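Local coordinates for protein kinase, putative (Bodo saltans, PDB 6TLY), which is an unconventional kinetochore protein, represented here by its zinc-binding central domain, and is probably a serine/threonine kinase, at residues P6-Q10 with A63-K67; Q10-R14 with K80-S84; C32-D36 with R66-E70; K45-Y49 with C59-E64. One frame throughout, in Å; residues are numbered along the deposited sequence. Where two conformers were deposited one is given.

Interaction 1 of 4, residues P6-Q10 with A63-K67; sequences PGAIQ and AESRK
Ile9 pushes its side chain between the end of helix 60-65 and the guanidinium of Arg66, and this is where the contact packs most closely. CG1 lies over one face of the guanidinium, nearer its rim than its middle, 3.6 Å from Arg66 NH2. The other branch, Ile9 CG2, sits anti to the backbone N and meets Ala63 CB at 4.0 Å, while Ile9 CD1 runs on to Glu64 CG at 4.0 Å. Tyr49 of strand 48-51 touches both Ile9 and Ala63, so the apolar half of the contact continues into the domain.

The polar half is at the surface. Arg66 bends at chi2 (82°), which swings its guanidinium back over the helix end and toward the loop. There NE donates to Gly7 O at 2.7 Å, with an N-H...O angle of 144° and the oxygen somewhat tilted from the guanidinium plane. On another edge, Arg66 NH1 gives a second bond to Glu64 O, 2.8 Å away and nearly in that plane. Two carbonyls and the isoleucine together fix how the flat group is turned. Beyond these bonds there is little packing on this side: Gly7 and Arg66 are both solvent-exposed, and Ala8 directs its methyl away from the helix.

Arg66 has positive phi, its N bonds back to Ala63 O at 3.2 Å, and Lys67 N probably bonds to Cys62 O. By these two bonds the chain leaves the helix in a Schellman motif, the classic C-terminal cap, and the side chain of the positive-phi residue ties in the N-terminal loop.

Interaction 2 of 4, residues Q10-R14 with K80-S84; sequences QCMNR and KKFPS. With ZN (zinc ion), chain B.
Asn13 and the backbone of Lys81 pair through two hydrogen bonds, the amide using both its oxygen and its nitrogen on one residue. Lys81 N donates to Asn13 OD1 at 2.9 Å, close to straight at 164° and on a lone pair in the carbonyl plane. In return Asn13 ND2 donates to Lys81 O, also 2.9 Å, again on an in-plane lone pair. Being bonded at both ends fixes the flip of the amide as well as its rotation. A leucine in this position would probably leave Lys81 N and O without these mates and let strand 81-82 drift from the zinc-binding loop.

That loop is a type I turn from Cys11 to Arg14. Cys11 SG binds zinc at 2.5 Å and also accepts a weak bond from Asn13 N, so the residue that reaches across is itself tied to a metal ligand. His15, Cys51 and Cys54 complete the site.

Beyond the amide the contact is van der Waals packing. Met12 points at the strand with an extended chi2 (178°), which delivers SD to the Phe82-Pro83 peptide, 3.3 Å from Pro83 N. The same sulfur is 3.7 Å from Pro83 CD. At the outer side the aliphatic part of Lys81 lies along the turn, its CD 3.6 Å from Met12 O, and Lys80 CG comes up to Asn13 ND2.

Tyr56 of strand 56-59 touches Met12 and Pro83 alike, while Phe82 turns away to pack on Leu88 and His91 of helix 85-93, so the contact joins the first zinc site to the C2H2-type finger.

Interaction 3 of 4, residues C32-D36 with R66-E70; sequences CNVCD and RKFKE. With ZN (zinc ion), chain C.
Val34 and Lys69 bring two irregular stretches to 5.0 Å between their CA atoms, where residues 32-36 turn tightly round a zinc ion and residues 67-69 pass by in an extended course. The turn closes with a backbone bond from Asp36 N to Cys32 O, and the N-H groups of Val34 and Cys35 both point at Cys32 SG, at 3.4 Å from Val34 N.

Val34 carries the apolar part. Its CG1, anti to the backbone N (chi1 174°), meets Lys67 CB at 3.9 Å and Phe68 C at 3.8 Å, while CG2 faces Lys67 O. On its other flanks the valine touches Tyr56, Val58 and Cys62. Lys67 curls at chi3, bringing its own CE and NZ alongside Val34 CG1. Lys69 reaches the turn by a bend at chi2 (70°): NZ donates to Asn33 O at 3.1 Å, coming from above the carbonyl plane and not along a lone pair. Asn33 itself turns its amide elsewhere, with OD1 accepting from Lys87 NZ and Asp57 N.

Cys32 and Cys35, with Cys59 and Cys62, form a four-cysteine site that would carry net negative charge if all are thiolates. N-H groups directed at Cys32 SG would probably spread that charge, and the ammonium of Lys67, which comes near Cys35, may partly offset it.

Interaction 4 of 4, residues K45-Y49 with C59-E64; sequences KAYMY and CNQCAE. With ZN (zinc ion), chain C.
Glu64 OE2 is gripped by two tyrosines. Tyr47 OH donates to it at 2.7 Å on the syn lone pair, the side of the other carboxylate oxygen, and Tyr49 OH donates at 2.7 Å on the anti one. The Tyr49 ring stands nearly upright to the carboxylate, its plane 83° away, with OE2 at its edge. Two short bonds from phenols would probably stabilise the charged carboxylate and hold it from turning.

Beneath this pair, Asn60 CB sits under the middle of the Tyr47 ring, 3.5 Å from its centroid, a CH-pi contact. The Asn60 amide stacks along the ring with the planes 16° apart. Asn60 CG lies between the backbone N and the carbonyl carbon (chi1 55°), a setting that carries OD1 back to Tyr47 N for a 3.0 Å bond, the N-H coming from above the carbonyl plane. A weak backbone bond runs from Asn60 N to Tyr47 O. A serine replacing Tyr47 would probably uncover the Asn60 side chain and leave Glu64 OE2 held by Tyr49 alone.

Tyr49 CD1 packs tightly on Ala63 CB at 3.3 Å, and the Tyr49 edge meets Asn60 CA. Met48 pairs with Cys59 as an antiparallel non-hydrogen-bonded pair.

Cys59 is the N-cap of helix 60-65, its SG accepting from Cys62 N at 3.4 Å. Cys59 SG and Cys62 SG both bind zinc, with Cys32 and Cys35 completing the site. A CxxC pair whose first cysteine ends a strand and whose second lies in the first turn of a helix is a zinc-finger arrangement, consistent with the C1-like family.

Helix 60-65 joins three of the contacts: interactions 1 and 4 share Ala63 and Glu64 on it, and interaction 3 takes up the chain as it leaves. Interactions 3 and 4 supply two cysteines each to one zinc ion, with Val34 CG1 3.8 Å from Cys62 SG, and Lys67 N probably bonds to Cys62 O at 2.9 Å. Interaction 2 belongs to another zinc site and lies about 16 Å from interaction 4, centre to centre, with no touch. Interaction 3 bridges toward it: Pro83 O is 3.3 Å from Lys69 CE. Interaction 1 adjoins interaction 4 where Ile9 CD1 packs 4.0 Å from Tyr49 CE2.

Interaction 1 of 4, residues P6-Q10 with A63-K67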
loop_
_atom_site.group_PDB
_atom_site.type_symbol
_atom_site.label_atom_id
_atom_site.label_comp_id
_atom_site.label_asym_id
_atom_site.label_seq_id
_atom_site.Cartn_x
_atom_site.Cartn_y
_atom_site.Cartn_z
ATOM N N PRO A 6 5.973 -14.327 -7.473
ATOM C CA PRO A 6 5.031 -13.785 -8.443
ATOM C C PRO A 6 3.590 -14.250 -8.157
ATOM O O PRO A 6 3.372 -15.416 -7.948
ATOM C CB PRO A 6 5.581 -14.348 -9.758
ATOM C CG PRO A 6 7.063 -14.477 -9.527
ATOM C CD PRO A 6 7.167 -14.905 -8.084
ATOM N N GLY A 7 2.677 -13.273 -8.090
ATOM C CA GLY A 7 1.236 -13.458 -7.815
ATOM C C GLY A 7 0.817 -13.544 -6.348
ATOM O O GLY A 7 -0.371 -13.736 -6.161
ATOM N N ALA A 8 1.719 -13.385 -5.357
ATOM C CA ALA A 8 1.426 -13.456 -3.886
ATOM C C ALA A 8 0.800 -12.146 -3.346
ATOM O O ALA A 8 0.862 -11.210 -4.137
ATOM C CB ALA A 8 2.703 -13.783 -3.158
ATOM N N ILE A 9 0.252 -12.064 -2.145
ATOM C CA ILE A 9 -0.296 -10.724 -1.793
ATOM C C ILE A 9 0.864 -9.794 -1.425
ATOM O O ILE A 9 1.335 -9.831 -0.303
ATOM C CB ILE A 9 -1.395 -10.764 -0.735
ATOM C CG1 ILE A 9 -2.559 -11.637 -1.202
ATOM C CG2 ILE A 9 -1.843 -9.350 -0.429
ATOM C CD1 ILE A 9 -3.727 -11.596 -0.297
ATOM N N GLN A 10 1.172 -8.905 -2.346
ATOM C CA GLN A 10 2.347 -8.040 -2.236
ATOM C C GLN A 10 2.016 -6.576 -2.526
ATOM O O GLN A 10 1.042 -6.285 -3.170
ATOM C CB GLN A 10 3.395 -8.553 -3.225
ATOM N N ALA A 63 -6.664 -6.632 -2.766
ATOM C CA ALA A 63 -5.527 -7.450 -2.372
ATOM C C ALA A 63 -5.638 -8.936 -2.781
ATOM O O ALA A 63 -4.734 -9.469 -3.432
ATOM C CB ALA A 63 -5.276 -7.317 -0.881
ATOM N N GLU A 64 -6.777 -9.552 -2.485
ATOM C CA GLU A 64 -7.026 -10.957 -2.738
ATOM C C GLU A 64 -7.249 -11.243 -4.227
ATOM O O GLU A 64 -6.805 -12.290 -4.701
ATOM C CB GLU A 64 -8.161 -11.446 -1.830
ATOM C CG GLU A 64 -7.692 -11.464 -0.376
ATOM C CD GLU A 64 -8.776 -11.568 0.680
ATOM O OE1 GLU A 64 -9.942 -11.802 0.297
ATOM O OE2 GLU A 64 -8.473 -11.390 1.884
ATOM N N SER A 65 -7.803 -10.287 -4.984
ATOM C CA SER A 65 -7.949 -10.467 -6.438
ATOM C C SER A 65 -6.676 -10.062 -7.236
ATOM O O SER A 65 -6.649 -10.214 -8.456
ATOM C CB SER A 65 -9.175 -9.724 -6.959
ATOM O OG SER A 65 -8.947 -8.329 -7.069
ATOM N N ARG A 66 -5.632 -9.567 -6.548
ATOM C CA ARG A 66 -4.377 -9.130 -7.146
ATOM C C ARG A 66 -4.584 -7.973 -8.103
ATOM O O ARG A 66 -3.977 -7.931 -9.170
ATOM C CB ARG A 66 -3.604 -10.286 -7.803
ATOM C CG ARG A 66 -2.799 -11.057 -6.792
ATOM C CD ARG A 66 -3.606 -12.072 -6.032
ATOM N NE ARG A 66 -2.764 -12.900 -5.167
ATOM C CZ ARG A 66 -3.229 -13.683 -4.197
ATOM N NH1 ARG A 66 -4.527 -13.724 -3.933
ATOM N NH2 ARG A 66 -2.393 -14.417 -3.471
ATOM N N LYS A 67 -5.477 -7.049 -7.731
ATOM C CA LYS A 67 -5.718 -5.863 -8.528
ATOM C C LYS A 67 -4.539 -4.930 -8.315
ATOM O O LYS A 67 -4.013 -4.831 -7.209
ATOM C CB LYS A 67 -7.016 -5.167 -8.105
ATOM C CG LYS A 67 -8.218 -5.634 -8.900
ATOM C CD LYS A 67 -9.254 -4.525 -9.027
ATOM C CE LYS A 67 -8.728 -3.356 -9.831
ATOM N NZ LYS A 67 -9.444 -2.102 -9.493
#

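Interaction 2 of 4, residues Q10-R14 with K80-S84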
loop_
_atom_site.group_PDB
_atom_site.type_symbol
_atom_site.label_atom_id
_atom_site.label_comp_id
_atom_site.label_asym_id
_atom_site.label_seq_id
_atom_site.Cartn_x
_atom_site.Cartn_y
_atom_site.Cartn_z
ATOM N N GLN A 10 1.172 -8.905 -2.346
ATOM C CA GLN A 10 2.347 -8.040 -2.236
ATOM C C GLN A 10 2.016 -6.576 -2.526
ATOM O O GLN A 10 1.042 -6.285 -3.170
ATOM C CB GLN A 10 3.395 -8.553 -3.225
ATOM N N CYS A 11 2.908 -5.696 -2.094
ATOM C CA CYS A 11 2.785 -4.257 -2.398
ATOM C C CYS A 11 3.418 -3.961 -3.768
ATOM O O CYS A 11 3.845 -4.857 -4.435
ATOM C CB CYS A 11 3.498 -3.453 -1.327
ATOM S SG CYS A 11 5.282 -3.652 -1.481
ATOM N N MET A 12 3.483 -2.696 -4.157
ATOM C CA MET A 12 4.051 -2.353 -5.467
ATOM C C MET A 12 5.550 -2.621 -5.541
ATOM O O MET A 12 6.081 -2.725 -6.651
ATOM C CB MET A 12 3.821 -0.866 -5.824
ATOM C CG MET A 12 2.412 -0.388 -5.607
ATOM S SD MET A 12 2.259 1.368 -6.004
ATOM C CE MET A 12 1.948 1.261 -7.744
ATOM N N ASN A 13 6.237 -2.666 -4.386
ATOM C CA ASN A 13 7.674 -2.900 -4.345
ATOM C C ASN A 13 8.053 -4.323 -3.916
ATOM O O ASN A 13 9.124 -4.532 -3.353
ATOM C CB ASN A 13 8.345 -1.840 -3.483
ATOM C CG ASN A 13 8.116 -0.474 -4.097
ATOM O OD1 ASN A 13 8.567 -0.204 -5.215
ATOM N ND2 ASN A 13 7.378 0.402 -3.421
ATOM N N ARG A 14 7.146 -5.273 -4.172
ATOM C CA ARG A 14 7.258 -6.712 -3.964
ATOM C C ARG A 14 7.519 -7.172 -2.516
ATOM O O ARG A 14 8.115 -8.225 -2.340
ATOM C CB ARG A 14 8.300 -7.315 -4.924
ATOM C CG ARG A 14 7.927 -7.038 -6.372
ATOM C CD ARG A 14 8.818 -7.746 -7.385
ATOM N NE ARG A 14 8.437 -7.401 -8.759
ATOM C CZ ARG A 14 7.449 -7.985 -9.433
ATOM N NH1 ARG A 14 6.734 -8.956 -8.871
ATOM N NH2 ARG A 14 7.164 -7.600 -10.672
ATOM N N LYS A 80 11.926 3.417 -5.739
ATOM C CA LYS A 80 10.685 2.990 -5.078
ATOM C C LYS A 80 9.428 3.469 -5.830
ATOM O O LYS A 80 9.383 4.615 -6.279
ATOM C CB LYS A 80 10.681 3.529 -3.649
ATOM C CG LYS A 80 9.827 2.773 -2.663
ATOM C CD LYS A 80 10.276 3.147 -1.250
ATOM C CE LYS A 80 9.581 2.342 -0.177
ATOM N NZ LYS A 80 9.554 3.089 1.116
ATOM N N LYS A 81 8.425 2.587 -5.954
ATOM C CA LYS A 81 7.146 2.832 -6.624
ATOM C C LYS A 81 6.066 3.237 -5.625
ATOM O O LYS A 81 6.015 2.713 -4.499
ATOM C CB LYS A 81 6.673 1.582 -7.381
ATOM C CG LYS A 81 7.658 1.099 -8.447
ATOM C CD LYS A 81 7.245 -0.267 -8.971
ATOM C CE LYS A 81 8.342 -0.908 -9.792
ATOM N NZ LYS A 81 8.766 -0.035 -10.917
ATOM N N PHE A 82 5.178 4.141 -6.064
ATOM C CA PHE A 82 4.073 4.681 -5.264
ATOM C C PHE A 82 2.775 4.729 -6.094
ATOM O O PHE A 82 2.812 4.874 -7.318
ATOM C CB PHE A 82 4.428 6.094 -4.764
ATOM C CG PHE A 82 5.662 6.088 -3.900
ATOM C CD1 PHE A 82 5.588 5.738 -2.561
ATOM C CD2 PHE A 82 6.901 6.391 -4.433
ATOM C CE1 PHE A 82 6.731 5.664 -1.781
ATOM C CE2 PHE A 82 8.043 6.333 -3.641
ATOM C CZ PHE A 82 7.950 5.971 -2.324
ATOM N N PRO A 83 1.609 4.593 -5.443
ATOM C CA PRO A 83 0.349 4.614 -6.202
ATOM C C PRO A 83 -0.154 6.007 -6.588
ATOM O O PRO A 83 -1.137 6.097 -7.325
ATOM C CB PRO A 83 -0.633 3.925 -5.247
ATOM C CG PRO A 83 -0.145 4.346 -3.883
ATOM C CD PRO A 83 1.377 4.370 -4.003
ATOM N N SER A 84 0.453 7.084 -6.033
ATOM C CA SER A 84 0.016 8.460 -6.303
ATOM C C SER A 84 1.190 9.432 -6.329
ATOM O O SER A 84 2.236 9.168 -5.740
ATOM C CB SER A 84 -0.983 8.928 -5.247
ATOM O OG SER A 84 -0.357 9.061 -3.979
HETATM ZN ZN ZN B . 6.309 -2.482 0.420
#

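Interaction 3 of 4, residues C32-D36 with R66-E70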
loop_
_atom_site.group_PDB
_atom_site.type_symbol
_atom_site.label_atom_id
_atom_site.label_comp_id
_atom_site.label_asym_id
_atom_site.label_seq_id
_atom_site.Cartn_x
_atom_site.Cartn_y
_atom_site.Cartn_z
ATOM N N CYS A 32 -8.653 3.149 -0.444
ATOM C CA CYS A 32 -7.859 2.083 -1.073
ATOM C C CYS A 32 -6.913 2.606 -2.116
ATOM O O CYS A 32 -7.352 3.358 -2.985
ATOM C CB CYS A 32 -8.736 0.986 -1.663
ATOM S SG CYS A 32 -7.787 -0.348 -2.435
ATOM N N ASN A 33 -5.627 2.268 -1.997
ATOM C CA ASN A 33 -4.642 2.804 -2.929
ATOM C C ASN A 33 -4.806 2.274 -4.368
ATOM O O ASN A 33 -4.215 2.843 -5.290
ATOM C CB ASN A 33 -3.261 2.585 -2.413
ATOM C CG ASN A 33 -2.917 3.292 -1.115
ATOM O OD1 ASN A 33 -1.796 3.191 -0.652
ATOM N ND2 ASN A 33 -3.854 4.036 -0.491
ATOM N N VAL A 34 -5.618 1.228 -4.564
ATOM C CA VAL A 34 -5.884 0.691 -5.902
ATOM C C VAL A 34 -7.252 1.161 -6.431
ATOM O O VAL A 34 -7.317 1.760 -7.504
ATOM C CB VAL A 34 -5.766 -0.854 -5.953
ATOM C CG1 VAL A 34 -6.192 -1.402 -7.327
ATOM C CG2 VAL A 34 -4.361 -1.320 -5.595
ATOM N N CYS A 35 -8.345 0.902 -5.684
ATOM C CA CYS A 35 -9.688 1.220 -6.186
ATOM C C CYS A 35 -10.294 2.530 -5.667
ATOM O O CYS A 35 -11.411 2.833 -6.048
ATOM C CB CYS A 35 -10.633 0.051 -5.919
ATOM S SG CYS A 35 -11.110 -0.114 -4.178
ATOM N N ASP A 36 -9.651 3.211 -4.716
ATOM C CA ASP A 36 -10.120 4.465 -4.118
ATOM C C ASP A 36 -11.369 4.326 -3.206
ATOM O O ASP A 36 -11.895 5.343 -2.751
ATOM C CB ASP A 36 -10.344 5.554 -5.197
ATOM C CG ASP A 36 -10.279 6.959 -4.642
ATOM O OD1 ASP A 36 -9.550 7.170 -3.640
ATOM O OD2 ASP A 36 -10.976 7.852 -5.191
ATOM N N ARG A 66 -5.632 -9.567 -6.548
ATOM C CA ARG A 66 -4.377 -9.130 -7.146
ATOM C C ARG A 66 -4.584 -7.973 -8.103
ATOM O O ARG A 66 -3.977 -7.931 -9.170
ATOM C CB ARG A 66 -3.604 -10.286 -7.803
ATOM C CG ARG A 66 -2.799 -11.057 -6.792
ATOM C CD ARG A 66 -3.606 -12.072 -6.032
ATOM N NE ARG A 66 -2.764 -12.900 -5.167
ATOM C CZ ARG A 66 -3.229 -13.683 -4.197
ATOM N NH1 ARG A 66 -4.527 -13.724 -3.933
ATOM N NH2 ARG A 66 -2.393 -14.417 -3.471
ATOM N N LYS A 67 -5.477 -7.049 -7.731
ATOM C CA LYS A 67 -5.718 -5.863 -8.528
ATOM C C LYS A 67 -4.539 -4.930 -8.315
ATOM O O LYS A 67 -4.013 -4.831 -7.209
ATOM C CB LYS A 67 -7.016 -5.167 -8.105
ATOM C CG LYS A 67 -8.218 -5.634 -8.900
ATOM C CD LYS A 67 -9.254 -4.525 -9.027
ATOM C CE LYS A 67 -8.728 -3.356 -9.831
ATOM N NZ LYS A 67 -9.444 -2.102 -9.493
ATOM N N PHE A 68 -4.123 -4.256 -9.364
ATOM C CA PHE A 68 -3.000 -3.332 -9.296
ATOM C C PHE A 68 -3.389 -1.985 -9.877
ATOM O O PHE A 68 -4.303 -1.897 -10.696
ATOM C CB PHE A 68 -1.751 -3.913 -10.016
ATOM C CG PHE A 68 -1.966 -4.322 -11.462
ATOM C CD1 PHE A 68 -2.403 -5.595 -11.782
ATOM C CD2 PHE A 68 -1.756 -3.423 -12.493
ATOM C CE1 PHE A 68 -2.610 -5.965 -13.102
ATOM C CE2 PHE A 68 -1.978 -3.792 -13.813
ATOM C CZ PHE A 68 -2.385 -5.065 -14.110
ATOM N N LYS A 69 -2.706 -0.935 -9.420
ATOM C CA LYS A 69 -2.864 0.423 -9.912
ATOM C C LYS A 69 -2.315 0.435 -11.344
ATOM O O LYS A 69 -1.260 -0.148 -11.608
ATOM C CB LYS A 69 -2.032 1.373 -9.032
ATOM C CG LYS A 69 -2.406 2.835 -9.122
ATOM C CD LYS A 69 -3.728 3.122 -8.490
ATOM C CE LYS A 69 -3.934 4.597 -8.305
ATOM N NZ LYS A 69 -5.082 4.867 -7.405
ATOM N N GLU A 70 -3.031 1.073 -12.266
ATOM C CA GLU A 70 -2.600 1.155 -13.654
ATOM C C GLU A 70 -1.621 2.320 -13.905
ATOM O O GLU A 70 -1.154 2.464 -15.017
ATOM C CB GLU A 70 -3.815 1.222 -14.599
ATOM C CG GLU A 70 -4.563 -0.095 -14.695
ATOM C CD GLU A 70 -6.036 0.044 -15.038
ATOM O OE1 GLU A 70 -6.349 0.475 -16.172
ATOM O OE2 GLU A 70 -6.878 -0.291 -14.175
HETATM ZN ZN ZN C . -9.581 -1.649 -3.284
#

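Interaction 4 of 4, residues K45-Y49 with C59-E64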
loop_
_atom_site.group_PDB
_atom_site.type_symbol
_atom_site.label_atom_id
_atom_site.label_comp_id
_atom_site.label_asym_id
_atom_site.label_seq_id
_atom_site.Cartn_x
_atom_site.Cartn_y
_atom_site.Cartn_z
ATOM N N LYS A 45 -16.279 -8.035 6.701
ATOM C CA LYS A 45 -16.605 -7.869 5.290
ATOM C C LYS A 45 -15.606 -6.927 4.602
ATOM O O LYS A 45 -15.236 -7.168 3.457
ATOM C CB LYS A 45 -18.041 -7.335 5.153
ATOM C CG LYS A 45 -18.480 -6.994 3.726
ATOM C CD LYS A 45 -19.690 -6.061 3.743
ATOM C CE LYS A 45 -20.107 -5.594 2.367
ATOM N NZ LYS A 45 -20.611 -6.714 1.517
ATOM N N ALA A 46 -15.154 -5.868 5.300
ATOM C CA ALA A 46 -14.241 -4.893 4.714
ATOM C C ALA A 46 -13.019 -4.693 5.594
ATOM O O ALA A 46 -13.079 -3.990 6.606
ATOM C CB ALA A 46 -14.954 -3.566 4.501
ATOM N N TYR A 47 -11.919 -5.341 5.225
ATOM C CA TYR A 47 -10.673 -5.252 5.973
ATOM C C TYR A 47 -9.539 -4.789 5.049
ATOM O O TYR A 47 -9.800 -4.464 3.886
ATOM C CB TYR A 47 -10.356 -6.538 6.779
ATOM C CG TYR A 47 -10.397 -7.800 5.945
ATOM C CD1 TYR A 47 -11.603 -8.407 5.626
ATOM C CD2 TYR A 47 -9.225 -8.411 5.515
ATOM C CE1 TYR A 47 -11.650 -9.563 4.856
ATOM C CE2 TYR A 47 -9.256 -9.585 4.766
ATOM C CZ TYR A 47 -10.471 -10.158 4.436
ATOM O OH TYR A 47 -10.514 -11.308 3.683
ATOM N N MET A 48 -8.311 -4.707 5.566
ATOM C CA MET A 48 -7.213 -4.129 4.819
ATOM C C MET A 48 -5.910 -4.911 4.894
ATOM O O MET A 48 -5.724 -5.725 5.792
ATOM C CB MET A 48 -6.976 -2.700 5.334
ATOM C CG MET A 48 -6.537 -2.659 6.781
ATOM S SD MET A 48 -5.921 -1.065 7.368
ATOM C CE MET A 48 -4.562 -0.819 6.253
ATOM N N TYR A 49 -5.068 -4.651 3.913
ATOM C CA TYR A 49 -3.683 -5.150 3.885
ATOM C C TYR A 49 -2.773 -3.923 3.832
ATOM O O TYR A 49 -3.100 -2.972 3.172
ATOM C CB TYR A 49 -3.490 -6.063 2.677
ATOM C CG TYR A 49 -4.192 -7.394 2.764
ATOM C CD1 TYR A 49 -5.524 -7.538 2.421
ATOM C CD2 TYR A 49 -3.506 -8.523 3.158
ATOM C CE1 TYR A 49 -6.160 -8.763 2.471
ATOM C CE2 TYR A 49 -4.125 -9.757 3.220
ATOM C CZ TYR A 49 -5.456 -9.882 2.870
ATOM O OH TYR A 49 -6.052 -11.097 2.946
ATOM N N CYS A 59 -7.676 -2.433 0.103
ATOM C CA CYS A 59 -8.863 -3.132 0.643
ATOM C C CYS A 59 -8.699 -4.660 0.409
ATOM O O CYS A 59 -7.890 -5.071 -0.425
ATOM C CB CYS A 59 -10.163 -2.595 0.021
ATOM S SG CYS A 59 -10.471 -3.117 -1.696
ATOM N N ASN A 60 -9.474 -5.501 1.130
ATOM C CA ASN A 60 -9.348 -6.943 0.965
ATOM C C ASN A 60 -9.696 -7.385 -0.459
ATOM O O ASN A 60 -9.096 -8.338 -0.949
ATOM C CB ASN A 60 -10.203 -7.689 1.975
ATOM C CG ASN A 60 -11.656 -7.279 1.946
ATOM O OD1 ASN A 60 -12.017 -6.155 2.301
ATOM N ND2 ASN A 60 -12.534 -8.194 1.523
ATOM N N GLN A 61 -10.653 -6.696 -1.109
ATOM C CA GLN A 61 -11.114 -7.022 -2.465
ATOM C C GLN A 61 -9.988 -6.864 -3.478
ATOM O O GLN A 61 -9.752 -7.779 -4.264
ATOM C CB GLN A 61 -12.311 -6.133 -2.849
ATOM C CG GLN A 61 -13.654 -6.850 -2.850
ATOM C CD GLN A 61 -14.828 -5.926 -2.560
ATOM O OE1 GLN A 61 -14.703 -4.689 -2.528
ATOM N NE2 GLN A 61 -16.004 -6.513 -2.340
ATOM N N CYS A 62 -9.272 -5.731 -3.439
ATOM C CA CYS A 62 -8.166 -5.513 -4.367
ATOM C C CYS A 62 -6.987 -6.458 -4.055
ATOM O O CYS A 62 -6.397 -7.042 -4.974
ATOM C CB CYS A 62 -7.726 -4.050 -4.371
ATOM S SG CYS A 62 -8.910 -2.899 -5.113
ATOM N N ALA A 63 -6.664 -6.632 -2.766
ATOM C CA ALA A 63 -5.527 -7.450 -2.372
ATOM C C ALA A 63 -5.638 -8.936 -2.781
ATOM O O ALA A 63 -4.734 -9.469 -3.432
ATOM C CB ALA A 63 -5.276 -7.317 -0.881
ATOM N N GLU A 64 -6.777 -9.552 -2.485
ATOM C CA GLU A 64 -7.026 -10.957 -2.738
ATOM C C GLU A 64 -7.249 -11.243 -4.227
ATOM O O GLU A 64 -6.805 -12.290 -4.701
ATOM C CB GLU A 64 -8.161 -11.446 -1.830
ATOM C CG GLU A 64 -7.692 -11.464 -0.376
ATOM C CD GLU A 64 -8.776 -11.568 0.680
ATOM O OE1 GLU A 64 -9.942 -11.802 0.297
ATOM O OE2 GLU A 64 -8.473 -11.390 1.884
HETATM ZN ZN ZN C . -9.581 -1.649 -3.284
#